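Local coordinates for uncharacterized protein (Peptoclostridium difficile 630, PDB 4YCS) that is of unknown function but, as a putative lipoprotein related to PnrA-like substrate-binding proteins of ABC transporters, probably binds a small substrate for uptake, at residues A[59-63]-A[64-68]; A[81-84]-A[85-88]; A[92-95]-A[96-99]; A[116-119]-A[120-124]. All coordinates share one frame; numbering follows the deposited sequence.

Contact 1: A[59-63]-A[64-68]; sequences DILCN and DNYDL
Leu61 and Tyr66 meet where helix 54-62 ends and the chain turns back toward strand 68-72. Their side chains cross at a slant. The methyl CD2 of Leu61 lies 3.9 Å from CE2 of the Tyr66 ring. The same edge of that ring has the backbone oxygen of Leu61 in its plane, with CD2 of Tyr66 3.5 Å from Leu61 O. Asp64 runs beside Ile60 and points the same way. Its CG sits beside its own backbone N (chi1 -78°), which brings OD2 to 3.6 Å from the Ile60 methyl CG2. Asp64 N donates to Leu61 O over 3.1 Å, from well above the carbonyl plane. A water lies 2.7 Å from Leu61 O and may donate to it, while it accepts from Tyr66 N. A second water links Cys62 O to Asn65 N. Asn63 turns its amide back to the helix, and its ND2 donates to Asp59 O at 3.0 Å. Tyr66 also packs on Ser9 and Ser11 of strand 8-15. At this C-terminal helix end, then, Leu61 O is met by Asp64 N and a water, and Cys62 O by a second water, while one leucine–tyrosine contact supplies the apolar part.

Contact 2: A[81-84]-A[85-88]; sequences EMVA and KKYP
Val83 O faces two backbone donors, Lys86 N and Tyr87 N, at the end of helix 77-84. This helix joins the parallel strands 68-72 and 91-95, a beta-alpha-beta crossover of an alpha/beta fold like that of periplasmic binding proteins. Val83 O accepts Lys86 N at 2.9 Å, from above the carbonyl plane. Tyr87 N makes two weak bonds, to Val83 O and to Ala84 O. One turn back, Lys85 N makes a weak bond to Glu81 O. The i to i+4 bond thus gives way to i to i+3 bonds as the helix ends. The Tyr87 ring has Val83 O at its edge, near its plane, with CD2 of Tyr87 3.4 Å from that oxygen. The same CD2 lies 3.9 Å from Val83 CG1. Glu81 OE2 and Lys85 NZ are 4.5 Å apart, too far for a salt bridge.

Further out, Tyr87 is held at its hydroxyl. Asp59 OD1 of helix 54-62 and Asn63 ND2, just after it, both bond to Tyr87 OH, which fixes the ring beside Val83. Val83 itself packs on Ile58 and Cys62. Asn105 ND2 takes up Ala84 O. Lys86 runs alongside the selenomethionine at Met82 and points the same way. Its NZ makes a long, weak ion pair with Asp59 OD1. A bend at chi3 (-67°) brings Lys86 NZ to 3.6 Å from Met82 CE.

Contact 3: A[92-95]-A[96-99]; sequences FAII and DYEY
From Ile94 to Tyr99 the backbone leaves strand 91-95, turns sharply at Asp96, whose phi is positive (80°), and runs on extended past the Ile94 side chain. This is the C-terminal end of an inner strand of the parallel sheet in an alpha/beta fold, between strands 68-72 and 106-109. Ile94 carries the contact. Its CG1 extends away from the backbone N (chi1 -171°), and this directs the methyl CD1 to segment 96-99. Ile94 CD1 lies 4.0 Å from Tyr97 CB, at the root of the tyrosine side chain. The branch methyl CG2 of Ile94 meets the same segment, 3.7 Å from Tyr97 O. That carbonyl is hydrogen-bonded by Ser108 OG of strand 106-109.

Tyr99 crosses Ile94 at about a right angle. The two tyrosines are packed together as well. CE1 of Tyr97 stands 3.5 Å above the centre of the Tyr99 ring, while CG of Tyr99 lies in the plane of the Tyr97 ring at its edge. The Tyr99 hydroxyl is hydrogen-bonded to Ala77 O at the start of helix 77-84, which steadies the ring. Asp96 turns out from the strand end, and its OD1 is hydrogen-bonded to a glycerol, probably from the crystallisation liquor. Tyr99 CE1 rests 4.0 Å from Ile94 CG2.

Contact 4: A[116-119]-A[120-124]; sequences SGYL and AGLIA
Tyr118 O accepts Leu122 N at 2.9 Å, the shortest hydrogen bond of this first turn of the alpha-helix 118-127. Its neighbours follow the same i to i+4 pattern. Gly117 O takes Gly121 N, and Leu119 O takes Ile123 N at 3.0 Å. Gly117 is the N-cap. Its positive phi (95°) would press a side chain against the carbonyl before it, so glycine suits the position. Ser116 OG accepts Tyr118 N at 3.2 Å, which makes an ST turn just ahead of the helix.

Tyr118, Leu119 and Leu122 all pack on Ile109 of strand 106-109. Tyr118 CE1 lies 4.2 Å from Leu122 CD1. Leu119 and Ile123 also touch helix 22-38, at Ala31 and Ala35. Leu119 CG stands opposite its own backbone N (chi1 -176°), and from there its branch meets the next turn. The methyl Leu119 CD1 also comes within 4.3 Å of Leu122 CD2. Ile123 lays its longer arm across the carbonyl of Leu119, with CG1 3.2 Å from Leu119 O, and its end methyl CD1 lies 3.9 Å from Leu119 CG.

Contact 3 is buried, contacts 2 and 4 are partly buried, and contact 1 lies at the surface. Contacts 1 and 2 are both helix ends that lead into strands of the sheet. They touch through Cys62 on Val83. Phe92 of contact 3 packs on Cys62 of contact 1 and Ala84 of contact 2. Contact 4 starts a helix instead of ending one. It reaches contact 3 through Leu119 on Ile95, and contact 1 through Ile123 on Leu68. Contacts 2 and 4 do not touch, and their centres are about 24 Å apart. Waters bridge contact 1, while contact 3 is held by apolar and aromatic packing. Backbone bonds carry contacts 2 and 4, regular in contact 4 and partly weak in contact 2.

Contact 1: A[59-63]-A[64-68]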
loop_
_atom_site.group_PDB
_atom_site.type_symbol
_atom_site.label_atom_id
_atom_site.label_comp_id
_atom_site.label_asym_id
_atom_site.label_seq_id
_atom_site.Cartn_x
_atom_site.Cartn_y
_atom_site.Cartn_z
ATOM N N ASP A 59 -6.111 7.664 -6.892
ATOM C CA ASP A 59 -7.273 8.517 -6.715
ATOM C C ASP A 59 -8.589 7.729 -6.778
ATOM O O ASP A 59 -9.498 7.937 -5.964
ATOM C CB ASP A 59 -7.254 9.645 -7.752
ATOM C CG ASP A 59 -8.391 10.599 -7.541
ATOM O OD1 ASP A 59 -8.150 11.643 -6.927
ATOM O OD2 ASP A 59 -9.517 10.268 -7.959
ATOM N N ILE A 60 -8.685 6.803 -7.736
ATOM C CA ILE A 60 -9.834 5.915 -7.785
ATOM C C ILE A 60 -9.980 5.109 -6.499
ATOM O O ILE A 60 -11.095 4.958 -6.005
ATOM C CB ILE A 60 -9.752 4.966 -8.992
ATOM C CG1 ILE A 60 -9.955 5.742 -10.331
ATOM C CG2 ILE A 60 -10.783 3.862 -8.857
ATOM C CD1 ILE A 60 -9.497 4.937 -11.560
ATOM N N LEU A 61 -8.887 4.555 -5.966
ATOM C CA LEU A 61 -8.929 3.773 -4.715
ATOM C C LEU A 61 -9.393 4.612 -3.539
ATOM O O LEU A 61 -10.096 4.096 -2.640
ATOM C CB LEU A 61 -7.566 3.124 -4.412
ATOM C CG LEU A 61 -7.035 2.096 -5.423
ATOM C CD1 LEU A 61 -5.682 1.576 -5.011
ATOM C CD2 LEU A 61 -7.999 0.950 -5.624
ATOM N N CYS A 62 -9.051 5.909 -3.546
ATOM C CA CYS A 62 -9.509 6.836 -2.500
ATOM C C CYS A 62 -11.011 7.087 -2.546
ATOM O O CYS A 62 -11.583 7.587 -1.585
ATOM C CB CYS A 62 -8.762 8.154 -2.612
ATOM S SG CYS A 62 -7.023 8.045 -2.239
ATOM N N ASN A 63 -11.651 6.696 -3.645
ATOM C CA ASN A 63 -13.124 6.785 -3.794
ATOM C C ASN A 63 -13.801 5.435 -3.798
ATOM O O ASN A 63 -14.939 5.356 -4.160
ATOM C CB ASN A 63 -13.453 7.566 -5.084
ATOM C CG ASN A 63 -13.133 9.038 -4.920
ATOM O OD1 ASN A 63 -13.888 9.764 -4.287
ATOM N ND2 ASN A 63 -12.000 9.453 -5.416
ATOM N N ASP A 64 -13.103 4.383 -3.351
ATOM C CA ASP A 64 -13.664 3.017 -3.287
ATOM C C ASP A 64 -13.771 2.447 -1.853
ATOM O O ASP A 64 -13.835 1.260 -1.697
ATOM C CB ASP A 64 -12.761 2.049 -4.067
ATOM C CG ASP A 64 -12.944 2.131 -5.561
ATOM O OD1 ASP A 64 -14.001 2.606 -5.989
ATOM O OD2 ASP A 64 -12.034 1.654 -6.285
ATOM N N ASN A 65 -13.730 3.293 -0.837
ATOM C CA ASN A 65 -13.986 2.912 0.531
ATOM C C ASN A 65 -12.998 1.840 1.068
ATOM O O ASN A 65 -13.407 0.790 1.570
ATOM C CB ASN A 65 -15.465 2.478 0.677
ATOM C CG ASN A 65 -15.953 2.522 2.143
ATOM O OD1 ASN A 65 -15.690 3.467 2.890
ATOM N ND2 ASN A 65 -16.629 1.465 2.561
ATOM N N TYR A 66 -11.718 2.127 0.986
ATOM C CA TYR A 66 -10.685 1.262 1.588
ATOM C C TYR A 66 -10.130 1.915 2.889
ATOM O O TYR A 66 -9.790 3.103 2.915
ATOM C CB TYR A 66 -9.530 1.046 0.585
ATOM C CG TYR A 66 -9.933 0.154 -0.561
ATOM C CD1 TYR A 66 -10.169 -1.211 -0.378
ATOM C CD2 TYR A 66 -10.082 0.659 -1.843
ATOM C CE1 TYR A 66 -10.577 -2.019 -1.439
ATOM C CE2 TYR A 66 -10.504 -0.156 -2.884
ATOM C CZ TYR A 66 -10.762 -1.478 -2.680
ATOM O OH TYR A 66 -11.178 -2.263 -3.770
ATOM N N ASP A 67 -10.002 1.137 3.948
ATOM C CA ASP A 67 -9.473 1.669 5.206
ATOM C C ASP A 67 -7.984 1.891 5.084
ATOM O O ASP A 67 -7.422 2.811 5.705
ATOM C CB ASP A 67 -9.836 0.756 6.349
ATOM C CG ASP A 67 -11.359 0.571 6.448
ATOM O OD1 ASP A 67 -12.004 1.486 6.991
ATOM O OD2 ASP A 67 -11.902 -0.452 5.939
ATOM N N LEU A 68 -7.345 1.156 4.166
ATOM C CA LEU A 68 -5.903 1.331 3.930
ATOM C C LEU A 68 -5.572 1.033 2.503
ATOM O O LEU A 68 -6.047 0.044 1.939
ATOM C CB LEU A 68 -5.101 0.399 4.867
ATOM C CG LEU A 68 -3.579 0.405 4.763
ATOM C CD1 LEU A 68 -3.007 1.758 5.128
ATOM C CD2 LEU A 68 -2.942 -0.675 5.651
HETATM O O HOH W 1 -10.643 4.625 -0.077
HETATM O O HOH W 2 -13.758 6.151 -0.484
#

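Contact 2: A[81-84]-A[85-88]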
loop_
_atom_site.group_PDB
_atom_site.type_symbol
_atom_site.label_atom_id
_atom_site.label_comp_id
_atom_site.label_asym_id
_atom_site.label_seq_id
_atom_site.Cartn_x
_atom_site.Cartn_y
_atom_site.Cartn_z
ATOM N N GLU A 81 2.158 10.876 -2.783
ATOM C CA GLU A 81 2.200 12.124 -2.020
ATOM C C GLU A 81 1.176 13.136 -2.544
ATOM O O GLU A 81 0.446 13.758 -1.770
ATOM C CB GLU A 81 3.590 12.722 -2.069
ATOM C CG GLU A 81 3.709 13.990 -1.241
ATOM C CD GLU A 81 5.140 14.468 -1.038
ATOM O OE1 GLU A 81 6.044 14.096 -1.839
ATOM O OE2 GLU A 81 5.346 15.229 -0.060
HETATM N N MSE A 82 1.126 13.286 -3.859
HETATM C CA MSE A 82 0.138 14.145 -4.537
HETATM C C MSE A 82 -1.303 13.810 -4.171
HETATM O O MSE A 82 -2.105 14.710 -3.894
HETATM C CB MSE A 82 0.324 13.977 -6.051
HETATM C CG MSE A 82 -0.490 14.967 -6.897
HETATM SE SE MSE A 82 -0.511 14.439 -8.819
HETATM C CE MSE A 82 -2.460 14.095 -8.925
ATOM N N VAL A 83 -1.663 12.519 -4.199
ATOM C CA VAL A 83 -3.046 12.131 -3.976
ATOM C C VAL A 83 -3.396 12.164 -2.473
ATOM O O VAL A 83 -4.486 12.510 -2.085
ATOM C CB VAL A 83 -3.320 10.764 -4.605
ATOM C CG1 VAL A 83 -4.734 10.285 -4.272
ATOM C CG2 VAL A 83 -3.123 10.823 -6.113
ATOM N N ALA A 84 -2.454 11.798 -1.634
ATOM C CA ALA A 84 -2.667 11.824 -0.214
ATOM C C ALA A 84 -3.022 13.205 0.345
ATOM O O ALA A 84 -3.717 13.296 1.365
ATOM C CB ALA A 84 -1.440 11.280 0.495
ATOM N N LYS A 85 -2.499 14.260 -0.283
ATOM C CA LYS A 85 -2.882 15.633 0.051
ATOM C C LYS A 85 -4.362 15.888 -0.190
ATOM O O LYS A 85 -4.948 16.721 0.525
ATOM C CB LYS A 85 -2.097 16.635 -0.807
ATOM C CG LYS A 85 -0.627 16.765 -0.463
ATOM C CD LYS A 85 -0.040 17.959 -1.231
ATOM C CE LYS A 85 1.472 17.873 -1.383
ATOM N NZ LYS A 85 2.152 18.387 -0.163
ATOM N N LYS A 86 -4.965 15.191 -1.177
ATOM C CA LYS A 86 -6.362 15.457 -1.579
ATOM C C LYS A 86 -7.362 14.658 -0.719
ATOM O O LYS A 86 -8.581 14.908 -0.766
ATOM C CB LYS A 86 -6.583 15.130 -3.071
ATOM C CG LYS A 86 -5.691 15.876 -4.058
ATOM C CD LYS A 86 -6.073 15.625 -5.528
ATOM C CE LYS A 86 -5.822 14.184 -5.971
ATOM N NZ LYS A 86 -5.689 13.945 -7.450
ATOM N N TYR A 87 -6.860 13.696 0.068
ATOM C CA TYR A 87 -7.724 12.858 0.890
ATOM C C TYR A 87 -7.124 12.711 2.291
ATOM O O TYR A 87 -6.541 11.659 2.608
ATOM C CB TYR A 87 -7.940 11.479 0.195
ATOM C CG TYR A 87 -8.566 11.572 -1.148
ATOM C CD1 TYR A 87 -9.922 11.688 -1.283
ATOM C CD2 TYR A 87 -7.796 11.635 -2.303
ATOM C CE1 TYR A 87 -10.521 11.849 -2.528
ATOM C CE2 TYR A 87 -8.381 11.745 -3.574
ATOM C CZ TYR A 87 -9.755 11.861 -3.664
ATOM O OH TYR A 87 -10.383 11.953 -4.862
ATOM N N PRO A 88 -7.213 13.779 3.106
ATOM C CA PRO A 88 -6.484 13.804 4.368
ATOM C C PRO A 88 -6.813 12.728 5.376
ATOM O O PRO A 88 -5.937 12.393 6.153
ATOM C CB PRO A 88 -6.852 15.177 4.961
ATOM C CG PRO A 88 -7.308 15.998 3.817
ATOM C CD PRO A 88 -7.911 15.055 2.849
#

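Contact 3: A[92-95]-A[96-99]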
loop_
_atom_site.group_PDB
_atom_site.type_symbol
_atom_site.label_atom_id
_atom_site.label_comp_id
_atom_site.label_asym_id
_atom_site.label_seq_id
_atom_site.Cartn_x
_atom_site.Cartn_y
_atom_site.Cartn_z
ATOM N N PHE A 92 -2.733 5.683 4.116
ATOM C CA PHE A 92 -1.905 5.047 3.125
ATOM C C PHE A 92 -0.616 4.462 3.731
ATOM O O PHE A 92 -0.184 4.867 4.809
ATOM C CB PHE A 92 -1.445 6.039 2.130
ATOM C CG PHE A 92 -2.505 6.812 1.446
ATOM C CD1 PHE A 92 -2.969 6.401 0.200
ATOM C CD2 PHE A 92 -2.935 8.030 1.948
ATOM C CE1 PHE A 92 -3.868 7.170 -0.497
ATOM C CE2 PHE A 92 -3.838 8.809 1.226
ATOM C CZ PHE A 92 -4.299 8.362 -0.000
ATOM N N ALA A 93 -0.027 3.511 3.007
ATOM C CA ALA A 93 1.276 2.915 3.345
ATOM C C ALA A 93 2.073 2.796 2.071
ATOM O O ALA A 93 1.498 2.568 1.009
ATOM C CB ALA A 93 1.136 1.562 4.009
ATOM N N ILE A 94 3.391 3.004 2.157
ATOM C CA ILE A 94 4.249 2.784 1.032
ATOM C C ILE A 94 5.398 1.865 1.439
ATOM O O ILE A 94 5.961 2.035 2.533
ATOM C CB ILE A 94 4.729 4.093 0.419
ATOM C CG1 ILE A 94 5.445 3.799 -0.895
ATOM C CG2 ILE A 94 5.549 4.929 1.428
ATOM C CD1 ILE A 94 5.745 5.048 -1.725
ATOM N N ILE A 95 5.667 0.860 0.600
ATOM C CA ILE A 95 6.734 -0.099 0.834
ATOM C C ILE A 95 8.003 0.265 0.025
ATOM O O ILE A 95 7.952 0.451 -1.188
ATOM C CB ILE A 95 6.288 -1.496 0.517
ATOM C CG1 ILE A 95 5.138 -1.890 1.454
ATOM C CG2 ILE A 95 7.453 -2.487 0.670
ATOM C CD1 ILE A 95 4.375 -3.078 0.947
ATOM N N ASP A 96 9.130 0.369 0.745
ATOM C CA ASP A 96 10.477 0.598 0.176
ATOM C C ASP A 96 10.728 2.059 -0.163
ATOM O O ASP A 96 11.375 2.379 -1.152
ATOM C CB ASP A 96 10.708 -0.310 -1.049
ATOM C CG ASP A 96 12.216 -0.431 -1.446
ATOM O OD1 ASP A 96 13.100 -0.407 -0.543
ATOM O OD2 ASP A 96 12.477 -0.567 -2.667
ATOM N N TYR A 97 10.211 2.958 0.668
ATOM C CA TYR A 97 10.442 4.400 0.488
ATOM C C TYR A 97 10.151 5.183 1.774
ATOM O O TYR A 97 9.127 4.975 2.452
ATOM C CB TYR A 97 9.623 4.966 -0.685
ATOM C CG TYR A 97 9.970 6.398 -0.968
ATOM C CD1 TYR A 97 9.291 7.438 -0.348
ATOM C CD2 TYR A 97 11.013 6.714 -1.829
ATOM C CE1 TYR A 97 9.632 8.753 -0.593
ATOM C CE2 TYR A 97 11.357 8.029 -2.085
ATOM C CZ TYR A 97 10.673 9.031 -1.459
ATOM O OH TYR A 97 11.015 10.309 -1.718
ATOM N N GLU A 98 11.044 6.108 2.089
ATOM C CA GLU A 98 10.881 6.990 3.228
ATOM C C GLU A 98 10.940 8.415 2.726
ATOM O O GLU A 98 11.864 8.773 2.019
ATOM C CB GLU A 98 11.966 6.729 4.277
ATOM C CG GLU A 98 11.573 5.645 5.278
ATOM C CD GLU A 98 12.694 5.261 6.236
ATOM O OE1 GLU A 98 13.223 6.138 6.956
ATOM O OE2 GLU A 98 13.043 4.065 6.277
ATOM N N TYR A 99 9.940 9.221 3.077
ATOM C CA TYR A 99 9.903 10.645 2.707
ATOM C C TYR A 99 10.767 11.464 3.663
ATOM O O TYR A 99 10.858 11.139 4.852
ATOM C CB TYR A 99 8.478 11.178 2.789
ATOM C CG TYR A 99 7.543 10.600 1.767
ATOM C CD1 TYR A 99 6.842 9.430 2.016
ATOM C CD2 TYR A 99 7.359 11.229 0.559
ATOM C CE1 TYR A 99 5.995 8.895 1.065
ATOM C CE2 TYR A 99 6.516 10.705 -0.391
ATOM C CZ TYR A 99 5.823 9.541 -0.131
ATOM O OH TYR A 99 4.992 9.049 -1.092
#

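Contact 4: A[116-119]-A[120-124]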
loop_
_atom_site.group_PDB
_atom_site.type_symbol
_atom_site.label_atom_id
_atom_site.label_comp_id
_atom_site.label_asym_id
_atom_site.label_seq_id
_atom_site.Cartn_x
_atom_site.Cartn_y
_atom_site.Cartn_z
ATOM N N SER A 116 9.314 -9.435 7.143
ATOM C CA SER A 116 9.577 -9.922 8.496
ATOM C C SER A 116 8.321 -10.292 9.308
ATOM O O SER A 116 8.418 -10.698 10.482
ATOM C CB SER A 116 10.348 -8.860 9.265
ATOM O OG SER A 116 9.523 -7.759 9.612
ATOM N N GLY A 117 7.141 -10.109 8.732
ATOM C CA GLY A 117 5.909 -10.210 9.543
ATOM C C GLY A 117 5.439 -8.846 10.052
ATOM O O GLY A 117 4.315 -8.682 10.490
ATOM N N TYR A 118 6.303 -7.854 9.972
ATOM C CA TYR A 118 5.989 -6.502 10.396
ATOM C C TYR A 118 4.865 -5.911 9.615
ATOM O O TYR A 118 4.063 -5.229 10.173
ATOM C CB TYR A 118 7.213 -5.583 10.220
ATOM C CG TYR A 118 7.033 -4.168 10.720
ATOM C CD1 TYR A 118 6.464 -3.202 9.935
ATOM C CD2 TYR A 118 7.448 -3.812 11.988
ATOM C CE1 TYR A 118 6.303 -1.919 10.398
ATOM C CE2 TYR A 118 7.305 -2.530 12.442
ATOM C CZ TYR A 118 6.744 -1.585 11.634
ATOM O OH TYR A 118 6.566 -0.304 12.108
ATOM N N LEU A 119 4.823 -6.152 8.315
ATOM C CA LEU A 119 3.759 -5.574 7.521
ATOM C C LEU A 119 2.404 -6.121 7.931
ATOM O O LEU A 119 1.451 -5.366 8.081
ATOM C CB LEU A 119 3.993 -5.768 6.029
ATOM C CG LEU A 119 2.947 -5.089 5.127
ATOM C CD1 LEU A 119 2.744 -3.621 5.478
ATOM C CD2 LEU A 119 3.345 -5.207 3.647
ATOM N N ALA A 120 2.311 -7.426 8.132
ATOM C CA ALA A 120 1.001 -8.041 8.517
ATOM C C ALA A 120 0.528 -7.505 9.849
ATOM O O ALA A 120 -0.669 -7.317 10.089
ATOM C CB ALA A 120 1.149 -9.547 8.600
ATOM N N GLY A 121 1.510 -7.277 10.720
ATOM C CA GLY A 121 1.264 -6.763 12.037
ATOM C C GLY A 121 0.756 -5.344 11.949
ATOM O O GLY A 121 -0.196 -4.959 12.627
ATOM N N LEU A 122 1.412 -4.575 11.093
ATOM C CA LEU A 122 1.031 -3.162 10.929
ATOM C C LEU A 122 -0.402 -3.057 10.435
ATOM O O LEU A 122 -1.152 -2.221 10.890
ATOM C CB LEU A 122 1.964 -2.485 9.955
ATOM C CG LEU A 122 1.638 -1.024 9.803
ATOM C CD1 LEU A 122 2.510 -0.175 10.703
ATOM C CD2 LEU A 122 1.774 -0.636 8.360
ATOM N N ILE A 123 -0.781 -3.934 9.509
ATOM C CA ILE A 123 -2.098 -3.903 8.921
ATOM C C ILE A 123 -3.084 -4.221 10.056
ATOM O O ILE A 123 -4.112 -3.553 10.223
ATOM C CB ILE A 123 -2.186 -4.902 7.730
ATOM C CG1 ILE A 123 -1.235 -4.455 6.572
ATOM C CG2 ILE A 123 -3.604 -4.993 7.229
ATOM C CD1 ILE A 123 -0.921 -5.461 5.474
ATOM N N ALA A 124 -2.781 -5.255 10.835
ATOM C CA ALA A 124 -3.639 -5.646 11.961
ATOM C C ALA A 124 -3.844 -4.523 12.964
ATOM O O ALA A 124 -4.950 -4.276 13.436
ATOM C CB ALA A 124 -3.054 -6.849 12.666
#